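Local coordinates for DUF3887 domain-containing protein (Ruminococcus gnavus, PDB 4HYZ), which is of unknown function but belongs to the NTF2-like clan, whose cone-shaped alpha+beta fold commonly encloses a pocket, at residues E22-A27 with Y99-D104; S37-D42 with M107-F112; C71-Q76 with G84-V89. One frame throughout, in Å; residues are numbered along the deposited sequence.

Interaction 1 of 3, residues E22-A27 with Y99-D104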
ATOM      1  N   GLU A  22     -17.927  -2.531 -16.314  1.00 30.86           N
ATOM      2  CA  GLU A  22     -19.139  -2.022 -17.001  1.00 30.39           C
ATOM      3  C   GLU A  22     -18.920  -0.618 -17.527  1.00 33.52           C
ATOM      4  O   GLU A  22     -19.271  -0.332 -18.649  1.00 34.87           O
ATOM      5  CB  GLU A  22     -20.328  -2.022 -16.046  1.00 30.60           C
ATOM      6  CG  GLU A  22     -20.910  -3.400 -15.886  1.00 37.11           C
ATOM      7  CD  GLU A  22     -21.770  -3.614 -14.666  1.00 46.63           C
ATOM      8  OE1 GLU A  22     -21.802  -2.733 -13.778  1.00 45.28           O
ATOM      9  OE2 GLU A  22     -22.347  -4.717 -14.563  1.00 54.66           O
ATOM     10  N   ASP A  23     -18.305   0.253 -16.719  1.00 31.15           N
ATOM     11  CA  ASP A  23     -18.057   1.639 -17.097  1.00 31.75           C
ATOM     12  C   ASP A  23     -17.029   1.750 -18.234  1.00 37.03           C
ATOM     13  O   ASP A  23     -17.146   2.649 -19.063  1.00 37.58           O
ATOM     14  CB  ASP A  23     -17.645   2.461 -15.866  1.00 32.47           C
ATOM     15  CG  ASP A  23     -18.805   2.659 -14.897  1.00 37.35           C
ATOM     16  OD1 ASP A  23     -19.960   2.283 -15.249  1.00 37.76           O
ATOM     17  OD2 ASP A  23     -18.565   3.156 -13.782  1.00 39.87           O
ATOM     18  N   ILE A  24     -16.043   0.836 -18.298  1.00 34.35           N
ATOM     19  CA  ILE A  24     -15.068   0.861 -19.401  1.00 35.37           C
ATOM     20  C   ILE A  24     -15.775   0.370 -20.679  1.00 38.53           C
ATOM     21  O   ILE A  24     -15.527   0.922 -21.746  1.00 40.27           O
ATOM     22  CB  ILE A  24     -13.768   0.086 -19.082  1.00 38.07           C
ATOM     23  CG1 ILE A  24     -12.953   0.868 -18.037  1.00 37.47           C
ATOM     24  CG2 ILE A  24     -12.932  -0.204 -20.357  1.00 37.53           C
ATOM     25  CD1 ILE A  24     -11.963  -0.003 -17.266  1.00 37.18           C
ATOM     26  N   GLU A  25     -16.690  -0.609 -20.561  1.00 34.20           N
ATOM     27  CA  GLU A  25     -17.479  -1.079 -21.708  1.00 35.11           C
ATOM     28  C   GLU A  25     -18.375   0.038 -22.229  1.00 40.78           C
ATOM     29  O   GLU A  25     -18.515   0.179 -23.425  1.00 43.12           O
ATOM     30  CB  GLU A  25     -18.332  -2.293 -21.347  1.00 35.80           C
ATOM     31  CG  GLU A  25     -17.533  -3.569 -21.141  1.00 35.50           C
ATOM     32  CD  GLU A  25     -18.256  -4.640 -20.337  1.00 50.12           C
ATOM     33  OE1 GLU A  25     -19.349  -4.373 -19.780  1.00 43.48           O
ATOM     34  OE2 GLU A  25     -17.667  -5.728 -20.186  1.00 44.58           O
ATOM     35  N   ILE A  26     -18.956   0.851 -21.347  1.00 38.54           N
ATOM     36  CA  ILE A  26     -19.803   1.991 -21.751  1.00 38.37           C
ATOM     37  C   ILE A  26     -18.906   3.031 -22.454  1.00 41.37           C
ATOM     38  O   ILE A  26     -19.324   3.591 -23.454  1.00 42.79           O
ATOM     39  CB  ILE A  26     -20.617   2.578 -20.557  1.00 40.41           C
ATOM     40  CG1 ILE A  26     -21.728   1.579 -20.063  1.00 40.84           C
ATOM     41  CG2 ILE A  26     -21.253   3.921 -20.928  1.00 41.22           C
ATOM     42  CD1 ILE A  26     -22.009   1.690 -18.368  1.00 46.52           C
ATOM     43  N   ALA A  27     -17.672   3.273 -21.955  1.00 37.79           N
ATOM     44  CA  ALA A  27     -16.724   4.192 -22.609  1.00 38.37           C
ATOM     45  C   ALA A  27     -16.347   3.684 -24.012  1.00 41.19           C
ATOM     46  O   ALA A  27     -16.342   4.468 -24.955  1.00 42.85           O
ATOM     47  CB  ALA A  27     -15.468   4.357 -21.764  1.00 38.26           C
ATOM     48  N   TYR A  99      -6.365   1.632 -16.925  1.00 43.29           N
ATOM     49  CA  TYR A  99      -7.385   2.650 -16.682  1.00 41.35           C
ATOM     50  C   TYR A  99      -7.452   3.005 -15.201  1.00 41.77           C
ATOM     51  O   TYR A  99      -7.365   2.104 -14.373  1.00 41.06           O
ATOM     52  CB  TYR A  99      -8.761   2.148 -17.130  1.00 40.80           C
ATOM     53  CG  TYR A  99      -9.057   2.256 -18.606  1.00 43.34           C
ATOM     54  CD1 TYR A  99      -8.538   1.329 -19.512  1.00 47.22           C
ATOM     55  CD2 TYR A  99      -9.999   3.163 -19.077  1.00 42.52           C
ATOM     56  CE1 TYR A  99      -8.914   1.337 -20.856  1.00 48.96           C
ATOM     57  CE2 TYR A  99     -10.370   3.191 -20.420  1.00 43.72           C
ATOM     58  CZ  TYR A  99      -9.829   2.273 -21.304  1.00 49.91           C
ATOM     59  OH  TYR A  99     -10.202   2.287 -22.621  1.00 51.35           O
ATOM     60  N   SER A 100      -7.659   4.290 -14.870  1.00 38.50           N
ATOM     61  CA  SER A 100      -7.840   4.759 -13.482  1.00 37.44           C
ATOM     62  C   SER A 100      -9.227   5.341 -13.352  1.00 38.12           C
ATOM     63  O   SER A 100      -9.533   6.331 -14.011  1.00 38.91           O
ATOM     64  CB  SER A 100      -6.798   5.805 -13.094  1.00 40.54           C
ATOM     65  OG  SER A 100      -5.509   5.255 -13.246  1.00 59.25           O
ATOM     66  N   LEU A 101     -10.054   4.717 -12.524  1.00 32.45           N
ATOM     67  CA  LEU A 101     -11.425   5.125 -12.262  1.00 32.90           C
ATOM     68  C   LEU A 101     -11.600   5.368 -10.797  1.00 38.59           C
ATOM     69  O   LEU A 101     -11.043   4.632  -9.984  1.00 39.98           O
ATOM     70  CB  LEU A 101     -12.427   4.031 -12.732  1.00 32.08           C
ATOM     71  CG  LEU A 101     -12.822   4.018 -14.211  1.00 35.61           C
ATOM     72  CD1 LEU A 101     -11.644   3.668 -15.114  1.00 37.72           C
ATOM     73  CD2 LEU A 101     -13.907   2.999 -14.464  1.00 32.02           C
ATOM     74  N   ALA A 102     -12.391   6.375 -10.446  1.00 34.38           N
ATOM     75  CA  ALA A 102     -12.695   6.683  -9.057  1.00 32.63           C
ATOM     76  C   ALA A 102     -14.183   6.886  -8.914  1.00 34.83           C
ATOM     77  O   ALA A 102     -14.829   7.412  -9.819  1.00 36.20           O
ATOM     78  CB  ALA A 102     -11.908   7.908  -8.581  1.00 33.07           C
ATOM     79  N   TYR A 103     -14.720   6.467  -7.776  1.00 29.97           N
ATOM     80  CA  TYR A 103     -16.141   6.500  -7.479  1.00 29.12           C
ATOM     81  C   TYR A 103     -16.446   7.189  -6.188  1.00 33.90           C
ATOM     82  O   TYR A 103     -15.667   7.109  -5.229  1.00 32.67           O
ATOM     83  CB  TYR A 103     -16.666   5.038  -7.360  1.00 29.06           C
ATOM     84  CG  TYR A 103     -16.627   4.280  -8.673  1.00 28.96           C
ATOM     85  CD1 TYR A 103     -17.632   4.443  -9.625  1.00 30.18           C
ATOM     86  CD2 TYR A 103     -15.566   3.421  -8.980  1.00 28.43           C
ATOM     87  CE1 TYR A 103     -17.607   3.744 -10.833  1.00 29.16           C
ATOM     88  CE2 TYR A 103     -15.541   2.703 -10.179  1.00 28.91           C
ATOM     89  CZ  TYR A 103     -16.559   2.882 -11.109  1.00 33.09           C
ATOM     90  OH  TYR A 103     -16.542   2.237 -12.319  1.00 32.20           O
ATOM     91  N   ASP A 104     -17.655   7.749  -6.111  1.00 29.80           N
ATOM     92  CA  ASP A 104     -18.162   8.211  -4.833  1.00 29.83           C
ATOM     93  C   ASP A 104     -18.867   6.985  -4.189  1.00 33.05           C
ATOM     94  O   ASP A 104     -18.945   5.904  -4.821  1.00 30.95           O
ATOM     95  CB  ASP A 104     -19.058   9.459  -4.983  1.00 32.08           C
ATOM     96  CG  ASP A 104     -20.386   9.293  -5.700  1.00 36.67           C
ATOM     97  OD1 ASP A 104     -20.728   8.146  -6.095  1.00 34.34           O
ATOM     98  OD2 ASP A 104     -21.119  10.278  -5.795  1.00 41.62           O
TER
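Asp23 and Ile24 of helix 13-28 meet Leu101 and Tyr99 of strand 95-103 where the short axes of 22-27 and 99-103 approach to 10.8 Å, with 116° between their N-to-C directions. The helix therefore runs across the strand, and a single turn spans the alternate residues Tyr99, Leu101 and Tyr103. The nearest alpha carbons, Ile24 CA and Tyr99 CA, are 8.3 Å apart, so no backbone bond joins the segments and the side chains do all the bridging. Ile24 lies over the tyrosine ring: its CG1 sits on one face, offset toward the rim and 4.2 Å from the Tyr99 ring centroid, a CH-pi contact. Beyond it, Ile24 CD1 reaches back to Tyr99 CB at 3.9 Å, while CG2 comes near CZ at the far end of the ring. With CG1 of Ile24 beside the backbone N (chi1 -71°) and CG2 anti to that N, both branches follow the same ring. Helix 13-28, the first of the chain, packs across a face of the antiparallel sheet, consistent with an NTF2-like fold, and the contact is buried close to the centre of the chain. The Tyr99 hydroxyl is hydrogen-bonded to those of Tyr92 and Tyr55. Leu101 fills the middle, CD2 standing 4.0 Å from Asp23 CB and CD1 facing Ile24 CG1. At the other end the hydroxyl of Tyr103 donates to Asp23, OH to OD2 2.7 Å, from above the carboxylate plane and 41° out of it, although OD2 itself lies in the plane of the phenol ring, at its edge. The second carboxylate oxygen, OD1, forms a salt bridge with Arg38 NE and accepts a bond from Gln19 NE2.

Interaction 2 of 3, residues S37-D42 with M107-F112. With SO4 (sulfate ion), chain D.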
ATOM      1  N   SER A  37     -23.668   9.857 -18.233  1.00 38.15           N
ATOM      2  CA  SER A  37     -24.693   9.486 -17.253  1.00 36.94           C
ATOM      3  C   SER A  37     -24.127   8.632 -16.096  1.00 39.54           C
ATOM      4  O   SER A  37     -24.799   8.495 -15.067  1.00 39.30           O
ATOM      5  CB  SER A  37     -25.851   8.748 -17.928  1.00 35.84           C
ATOM      6  OG  SER A  37     -25.551   7.370 -18.117  1.00 36.70           O
ATOM      7  N   ARG A  38     -22.911   8.064 -16.265  1.00 34.17           N
ATOM      8  CA  ARG A  38     -22.277   7.230 -15.237  1.00 32.16           C
ATOM      9  C   ARG A  38     -21.496   8.082 -14.197  1.00 37.11           C
ATOM     10  O   ARG A  38     -21.073   7.560 -13.171  1.00 35.95           O
ATOM     11  CB  ARG A  38     -21.402   6.156 -15.896  1.00 31.24           C
ATOM     12  CG  ARG A  38     -22.241   4.998 -16.503  1.00 30.52           C
ATOM     13  CD  ARG A  38     -22.976   4.188 -15.420  1.00 34.29           C
ATOM     14  NE  ARG A  38     -22.021   3.833 -14.364  1.00 35.09           N
ATOM     15  CZ  ARG A  38     -22.050   4.224 -13.094  1.00 39.48           C
ATOM     16  NH1 ARG A  38     -23.129   4.822 -12.594  1.00 28.10           N
ATOM     17  NH2 ARG A  38     -21.037   3.950 -12.294  1.00 31.74           N
ATOM     18  N   PHE A  39     -21.352   9.399 -14.437  1.00 36.05           N
ATOM     19  CA  PHE A  39     -20.684  10.326 -13.517  1.00 36.10           C
ATOM     20  C   PHE A  39     -21.676  10.847 -12.501  1.00 42.36           C
ATOM     21  O   PHE A  39     -22.880  10.903 -12.793  1.00 43.25           O
ATOM     22  CB  PHE A  39     -20.036  11.505 -14.287  1.00 39.32           C
ATOM     23  CG  PHE A  39     -18.736  11.125 -14.957  1.00 39.97           C
ATOM     24  CD1 PHE A  39     -18.732  10.379 -16.134  1.00 42.53           C
ATOM     25  CD2 PHE A  39     -17.516  11.450 -14.376  1.00 41.71           C
ATOM     26  CE1 PHE A  39     -17.523   9.993 -16.730  1.00 43.38           C
ATOM     27  CE2 PHE A  39     -16.307  11.063 -14.973  1.00 43.49           C
ATOM     28  CZ  PHE A  39     -16.315  10.349 -16.148  1.00 41.07           C
ATOM     29  N   THR A  40     -21.187  11.228 -11.297  1.00 39.20           N
ATOM     30  CA  THR A  40     -22.046  11.849 -10.278  1.00 41.46           C
ATOM     31  C   THR A  40     -22.805  13.030 -10.933  1.00 50.65           C
ATOM     32  O   THR A  40     -22.217  13.715 -11.776  1.00 50.49           O
ATOM     33  CB  THR A  40     -21.230  12.352  -9.077  1.00 45.36           C
ATOM     34  OG1 THR A  40     -20.521  13.534  -9.451  1.00 44.63           O
ATOM     35  CG2 THR A  40     -20.258  11.316  -8.545  1.00 43.94           C
ATOM     36  N   LYS A  41     -24.078  13.249 -10.558  1.00 50.21           N
ATOM     37  CA  LYS A  41     -24.915  14.317 -11.101  1.00 55.62           C
ATOM     38  C   LYS A  41     -24.172  15.667 -11.150  1.00 62.69           C
ATOM     39  O   LYS A  41     -24.201  16.333 -12.188  1.00 64.38           O
ATOM     40  CB  LYS A  41     -26.218  14.476 -10.277  1.00 62.81           C
ATOM     41  CG  LYS A  41     -27.126  13.232 -10.257  1.00 91.62           C
ATOM     42  CD  LYS A  41     -28.297  13.402  -9.287  1.00109.26           C
ATOM     43  CE  LYS A  41     -29.207  12.193  -9.219  1.00121.42           C
ATOM     44  NZ  LYS A  41     -30.443  12.467  -8.431  1.00132.06           N
ATOM     45  N   ASP A  42     -23.449  16.023 -10.051  1.00 57.27           N
ATOM     46  CA  ASP A  42     -22.722  17.280  -9.928  1.00 57.70           C
ATOM     47  C   ASP A  42     -21.523  17.417 -10.896  1.00 60.22           C
ATOM     48  O   ASP A  42     -21.117  18.539 -11.166  1.00 61.53           O
ATOM     49  CB  ASP A  42     -22.264  17.473  -8.472  1.00 59.69           C
ATOM     50  CG  ASP A  42     -22.194  18.921  -8.035  1.00 73.54           C
ATOM     51  OD1 ASP A  42     -23.245  19.622  -8.095  1.00 74.81           O
ATOM     52  OD2 ASP A  42     -21.099  19.358  -7.619  1.00 85.47           O
HETATM   53  N   MSE A 107     -21.386   4.935  -6.010  1.00 30.06           N
HETATM   54  CA  MSE A 107     -20.819   4.143  -7.122  1.00 26.83           C
HETATM   55  C   MSE A 107     -21.020   4.808  -8.486  1.00 33.65           C
HETATM   56  O   MSE A 107     -21.137   4.132  -9.537  1.00 33.03           O
HETATM   57  CB  MSE A 107     -21.332   2.682  -7.098  1.00 27.20           C
HETATM   58  CG  MSE A 107     -20.689   1.866  -5.939  1.00 30.71           C
HETATM   59 SE   MSE A 107     -18.732   1.853  -5.987  0.75 32.37          SE
HETATM   60  CE  MSE A 107     -18.393   1.131  -7.764  1.00 27.50           C
ATOM     61  N   ASN A 108     -20.944   6.147  -8.471  1.00 31.17           N
ATOM     62  CA  ASN A 108     -20.961   6.932  -9.715  1.00 32.06           C
ATOM     63  C   ASN A 108     -19.556   7.492  -9.912  1.00 34.27           C
ATOM     64  O   ASN A 108     -18.876   7.735  -8.938  1.00 32.52           O
ATOM     65  CB  ASN A 108     -22.018   8.002  -9.656  1.00 29.40           C
ATOM     66  CG  ASN A 108     -23.390   7.396  -9.542  1.00 38.15           C
ATOM     67  OD1 ASN A 108     -23.753   6.474 -10.267  1.00 36.88           O
ATOM     68  ND2 ASN A 108     -24.199   7.918  -8.656  1.00 28.84           N
ATOM     69  N   LEU A 109     -19.105   7.654 -11.143  1.00 32.70           N
ATOM     70  CA  LEU A 109     -17.740   8.127 -11.404  1.00 31.25           C
ATOM     71  C   LEU A 109     -17.471   9.565 -10.960  1.00 35.31           C
ATOM     72  O   LEU A 109     -18.304  10.453 -11.134  1.00 33.42           O
ATOM     73  CB  LEU A 109     -17.409   8.023 -12.902  1.00 31.20           C
ATOM     74  CG  LEU A 109     -17.340   6.618 -13.506  1.00 33.69           C
ATOM     75  CD1 LEU A 109     -17.430   6.703 -15.052  1.00 33.42           C
ATOM     76  CD2 LEU A 109     -16.059   5.889 -13.068  1.00 31.31           C
ATOM     77  N   VAL A 110     -16.258   9.792 -10.432  1.00 33.53           N
ATOM     78  CA  VAL A 110     -15.795  11.146 -10.121  1.00 34.59           C
ATOM     79  C   VAL A 110     -14.574  11.413 -11.004  1.00 41.93           C
ATOM     80  O   VAL A 110     -14.134  12.552 -11.135  1.00 45.01           O
ATOM     81  CB  VAL A 110     -15.500  11.417  -8.616  1.00 36.99           C
ATOM     82  CG1 VAL A 110     -16.779  11.360  -7.784  1.00 36.13           C
ATOM     83  CG2 VAL A 110     -14.444  10.462  -8.067  1.00 34.75           C
ATOM     84  N   SER A 111     -14.034  10.348 -11.610  1.00 38.02           N
ATOM     85  CA  SER A 111     -12.809  10.412 -12.423  1.00 38.46           C
ATOM     86  C   SER A 111     -12.715   9.187 -13.320  1.00 39.73           C
ATOM     87  O   SER A 111     -13.050   8.079 -12.908  1.00 37.86           O
ATOM     88  CB  SER A 111     -11.580  10.491 -11.511  1.00 40.46           C
ATOM     89  OG  SER A 111     -10.400  10.617 -12.284  1.00 57.11           O
ATOM     90  N   PHE A 112     -12.233   9.390 -14.533  1.00 37.40           N
ATOM     91  CA  PHE A 112     -12.074   8.327 -15.522  1.00 37.42           C
ATOM     92  C   PHE A 112     -10.897   8.696 -16.383  1.00 44.37           C
ATOM     93  O   PHE A 112     -10.976   9.694 -17.094  1.00 46.24           O
ATOM     94  CB  PHE A 112     -13.364   8.152 -16.369  1.00 38.11           C
ATOM     95  CG  PHE A 112     -13.336   6.998 -17.361  1.00 37.66           C
ATOM     96  CD1 PHE A 112     -12.642   7.106 -18.563  1.00 41.07           C
ATOM     97  CD2 PHE A 112     -14.052   5.831 -17.117  1.00 37.02           C
ATOM     98  CE1 PHE A 112     -12.625   6.053 -19.478  1.00 41.25           C
ATOM     99  CE2 PHE A 112     -14.033   4.775 -18.036  1.00 38.98           C
ATOM    100  CZ  PHE A 112     -13.292   4.882 -19.192  1.00 38.60           C
TER
HETATM  101  S   SO4 D 202     -24.440  10.887  -6.882  1.00 58.74           S
HETATM  102  O1  SO4 D 202     -24.061  11.948  -5.959  1.00 61.37           O
HETATM  103  O2  SO4 D 202     -25.526  10.115  -6.266  1.00 59.43           O
HETATM  104  O3  SO4 D 202     -24.868  11.493  -8.214  1.00 60.44           O
HETATM  105  O4  SO4 D 202     -23.336   9.988  -7.077  1.00 55.56           O
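Arg38, bent at chi2 and chi3 (-66° and -49°), curls its guanidinium back onto 107-112, and Asn108, whose CG lies beside its own backbone N (chi1 -63°), turns OD1 to meet it. Next to this pair the backbones form a single beta bridge, Phe39 with Leu109, that ties the loop before helix 41-44 to strand 109-113, an outermost strand of this chain's sheet in what is probably an NTF2-like fold. Leu109 N donates to Arg38 O at 2.8 Å, and Thr40 N returns the bond to Leu109 O at 3.0 Å. The guanidinium is met at its edge: NH1 donates to Asn108 OD1 at 2.9 Å and NH2 to Met107 O (selenomethionine) at 2.8 Å, both acceptors close to the guanidinium plane, while NE keeps its salt bridge to Asp23 OD1. These bonds fix the rotation of the planar group. Replacing Arg38 by an alanine is likely to leave the Met107 carbonyl and Asn108 OD1 without these donors and the Asp23 carboxylate without this positive partner. Leu109 CB sits over the centre of the Phe39 ring, 3.8 Å from the centroid, and Leu109 CD1 lies near Phe39 CE1 on that face; the ring of Trp35 meets Phe39 edge-to-face. Val110 and Ser111 both face Ala102, forming a classic beta bulge, and Val110 CG1 packs on Thr40 CG2. A sulfate, probably from the crystallisation liquor, lies at the start of helix 41-44, where Lys41 N donates to its O3. The amide of Asn108 thus serves two partners: OD1 accepts from Arg38 NH1, and ND2 points almost straight at sulfate O4, 2.7 Å away.

Interaction 3 of 3, residues C71-Q76 with G84-V89; sequences CTYLGQ and GGVIIV
Ile87 O is gripped by two donors: Thr72 N, 2.8 Å away and in its carbonyl plane, and a water at 3.0 Å that is also hydrogen-bonded to Thr72 OG1. OG1 of Thr72 lies beside its own backbone N (chi1 -54°), which brings it near this water. Ile87 N completes the hydrogen-bonded pair by donating to Thr72 O. The next such pair joins Leu74 and Gly85, but here the geometry differs: Leu74 N stands 48° out of the Gly85 carbonyl plane, and Gly85 N is similarly raised above that of Leu74. These pairs belong to the beta hairpin of strands 65-78 and 81-92, central in the curved antiparallel sheet of the NTF2-like fold. On the face carrying Cys71, Tyr73, Val86 and Ile88, the thiol of Cys71 nestles between two aliphatic tips, SG lying 3.6 Å from Ile88 CD1 and 3.7 Å from Val86 CG2. Val86 CG2 also touches the Tyr73 ring at CE1, 3.7 Å away, the two side chains lying side by side and pointing the same way. Helix 13-28 covers this face, Ala20 meeting Val86 and Ile24 meeting Ile88, while the Tyr73 hydroxyl is hydrogen-bonded to a glycerol, probably from the crystallisation liquor. On the face of Thr72, Leu74 and Ile87, the delta methyls Leu74 CD1 and Ile87 CD1 meet at 3.8 Å, and Ile3 of the second subunit packs on Thr72 and Ile87. Backbone bonds thus set the register, while Cys71, Val86 and Ile88 give helix 13-28 an apolar surface and Leu74 and Ile87 one on the side where the second subunit packs.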
ATOM      1  N   CYS A  71      -6.563  -5.819 -10.994  1.00 43.82           N
ATOM      2  CA  CYS A  71      -7.061  -4.612 -10.340  1.00 43.44           C
ATOM      3  C   CYS A  71      -6.159  -4.227  -9.208  1.00 42.34           C
ATOM      4  O   CYS A  71      -5.786  -5.102  -8.427  1.00 39.87           O
ATOM      5  CB  CYS A  71      -8.475  -4.824  -9.818  1.00 45.85           C
ATOM      6  SG  CYS A  71      -9.742  -4.585 -11.062  1.00 51.82           S
ATOM      7  N   THR A  72      -5.891  -2.913  -9.068  1.00 39.32           N
ATOM      8  CA  THR A  72      -5.180  -2.283  -7.941  1.00 39.37           C
ATOM      9  C   THR A  72      -6.146  -1.284  -7.319  1.00 38.71           C
ATOM     10  O   THR A  72      -6.596  -0.389  -8.012  1.00 39.31           O
ATOM     11  CB  THR A  72      -3.875  -1.601  -8.396  1.00 44.24           C
ATOM     12  OG1 THR A  72      -3.065  -2.528  -9.101  1.00 51.51           O
ATOM     13  CG2 THR A  72      -3.125  -0.980  -7.251  1.00 36.03           C
ATOM     14  N   TYR A  73      -6.433  -1.404  -6.029  1.00 33.22           N
ATOM     15  CA  TYR A  73      -7.409  -0.569  -5.329  1.00 29.58           C
ATOM     16  C   TYR A  73      -6.760   0.524  -4.507  1.00 30.81           C
ATOM     17  O   TYR A  73      -5.759   0.303  -3.846  1.00 30.78           O
ATOM     18  CB  TYR A  73      -8.329  -1.451  -4.437  1.00 28.35           C
ATOM     19  CG  TYR A  73      -9.055  -2.500  -5.252  1.00 29.69           C
ATOM     20  CD1 TYR A  73     -10.248  -2.199  -5.908  1.00 31.04           C
ATOM     21  CD2 TYR A  73      -8.525  -3.780  -5.417  1.00 30.38           C
ATOM     22  CE1 TYR A  73     -10.911  -3.150  -6.687  1.00 31.04           C
ATOM     23  CE2 TYR A  73      -9.183  -4.742  -6.195  1.00 31.10           C
ATOM     24  CZ  TYR A  73     -10.386  -4.423  -6.815  1.00 37.31           C
ATOM     25  OH  TYR A  73     -11.051  -5.341  -7.602  1.00 36.24           O
ATOM     26  N   LEU A  74      -7.351   1.717  -4.548  1.00 27.16           N
ATOM     27  CA  LEU A  74      -6.853   2.886  -3.826  1.00 28.56           C
ATOM     28  C   LEU A  74      -8.038   3.660  -3.306  1.00 31.09           C
ATOM     29  O   LEU A  74      -9.186   3.309  -3.569  1.00 28.76           O
ATOM     30  CB  LEU A  74      -5.978   3.780  -4.746  1.00 30.50           C
ATOM     31  CG  LEU A  74      -4.712   3.158  -5.376  1.00 37.06           C
ATOM     32  CD1 LEU A  74      -4.166   4.056  -6.482  1.00 40.20           C
ATOM     33  CD2 LEU A  74      -3.598   3.034  -4.341  1.00 36.05           C
ATOM     34  N   GLY A  75      -7.769   4.699  -2.553  1.00 28.50           N
ATOM     35  CA  GLY A  75      -8.851   5.508  -1.994  1.00 26.57           C
ATOM     36  C   GLY A  75      -8.394   6.907  -1.685  1.00 30.61           C
ATOM     37  O   GLY A  75      -7.198   7.237  -1.753  1.00 28.85           O
ATOM     38  N   GLN A  76      -9.359   7.743  -1.373  1.00 31.86           N
ATOM     39  CA  GLN A  76      -9.100   9.134  -1.018  1.00 33.99           C
ATOM     40  C   GLN A  76     -10.210   9.660  -0.123  1.00 37.70           C
ATOM     41  O   GLN A  76     -11.386   9.341  -0.330  1.00 38.12           O
ATOM     42  CB  GLN A  76      -9.004  10.004  -2.294  1.00 35.67           C
ATOM     43  CG  GLN A  76      -8.577  11.452  -1.992  1.00 49.29           C
ATOM     44  CD  GLN A  76      -8.473  12.356  -3.205  1.00 53.78           C
ATOM     45  OE1 GLN A  76      -8.682  11.952  -4.337  1.00 50.34           O
ATOM     46  NE2 GLN A  76      -8.127  13.612  -2.993  1.00 43.78           N
ATOM     47  N   GLY A  84     -13.448   5.758  -3.768  1.00 32.69           N
ATOM     48  CA  GLY A  84     -12.816   4.473  -4.007  1.00 32.32           C
ATOM     49  C   GLY A  84     -12.272   4.449  -5.405  1.00 37.52           C
ATOM     50  O   GLY A  84     -12.978   4.795  -6.345  1.00 36.04           O
ATOM     51  N   GLY A  85     -10.999   4.092  -5.533  1.00 35.45           N
ATOM     52  CA  GLY A  85     -10.347   4.047  -6.828  1.00 34.92           C
ATOM     53  C   GLY A  85      -9.853   2.675  -7.235  1.00 39.07           C
ATOM     54  O   GLY A  85      -9.585   1.810  -6.392  1.00 36.87           O
ATOM     55  N   VAL A  86      -9.720   2.486  -8.550  1.00 36.22           N
ATOM     56  CA  VAL A  86      -9.220   1.245  -9.094  1.00 36.21           C
ATOM     57  C   VAL A  86      -8.387   1.539 -10.334  1.00 38.65           C
ATOM     58  O   VAL A  86      -8.748   2.372 -11.160  1.00 39.24           O
ATOM     59  CB  VAL A  86     -10.337   0.188  -9.345  1.00 40.08           C
ATOM     60  CG1 VAL A  86     -11.285   0.596 -10.478  1.00 39.97           C
ATOM     61  CG2 VAL A  86      -9.753  -1.197  -9.602  1.00 41.12           C
ATOM     62  N   ILE A  87      -7.236   0.883 -10.416  1.00 34.88           N
ATOM     63  CA  ILE A  87      -6.372   0.860 -11.582  1.00 35.79           C
ATOM     64  C   ILE A  87      -6.580  -0.537 -12.156  1.00 41.50           C
ATOM     65  O   ILE A  87      -6.293  -1.527 -11.483  1.00 41.89           O
ATOM     66  CB  ILE A  87      -4.904   1.223 -11.315  1.00 39.30           C
ATOM     67  CG1 ILE A  87      -4.824   2.594 -10.551  1.00 38.97           C
ATOM     68  CG2 ILE A  87      -4.164   1.236 -12.659  1.00 39.58           C
ATOM     69  CD1 ILE A  87      -3.445   2.977 -10.076  1.00 51.68           C
ATOM     70  N   ILE A  88      -7.224  -0.620 -13.309  1.00 38.09           N
ATOM     71  CA  ILE A  88      -7.564  -1.916 -13.908  1.00 36.65           C
ATOM     72  C   ILE A  88      -6.884  -2.038 -15.266  1.00 40.55           C
ATOM     73  O   ILE A  88      -6.842  -1.086 -16.044  1.00 41.21           O
ATOM     74  CB  ILE A  88      -9.110  -2.148 -13.971  1.00 36.65           C
ATOM     75  CG1 ILE A  88      -9.493  -3.532 -14.592  1.00 38.15           C
ATOM     76  CG2 ILE A  88      -9.848  -0.979 -14.630  1.00 31.23           C
ATOM     77  CD1 ILE A  88     -10.993  -3.934 -14.386  1.00 44.01           C
ATOM     78  N   VAL A  89      -6.294  -3.201 -15.499  1.00 38.09           N
ATOM     79  CA  VAL A  89      -5.618  -3.522 -16.747  1.00 41.09           C
ATOM     80  C   VAL A  89      -6.668  -3.890 -17.782  1.00 46.15           C
ATOM     81  O   VAL A  89      -7.540  -4.714 -17.509  1.00 44.79           O
ATOM     82  CB  VAL A  89      -4.578  -4.664 -16.577  1.00 45.87           C
ATOM     83  CG1 VAL A  89      -3.993  -5.089 -17.920  1.00 48.91           C
ATOM     84  CG2 VAL A  89      -3.474  -4.253 -15.619  1.00 45.16           C
TER
HETATM   85  O   HOH W   1      -3.807  -3.172 -11.771  1.00 35.34           O

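Overall arrangement
All three contacts converge on one antiparallel sheet. Interactions 1 and 2, centres about 9 Å apart, are coupled through the salt bridge from Asp23 OD1 to Arg38 NE (2.7 Å), and strands 95-103 and 109-113 run as neighbours. Interaction 3 lies about 10 Å from interaction 1, centre to centre, joined by Tyr99 N to Ile88 O at 2.9 Å, a probable hydrogen bond, and by Ile24 packing on Ile88. Interactions 2 and 3 do not touch: their nearest atoms are about 6 Å apart. The function is unknown, and no active site can be assigned here. The sulfate bound by Lys41 N and Asn108 is probably from the crystallisation liquor; the glycerol beside Tyr73 may occupy a pocket.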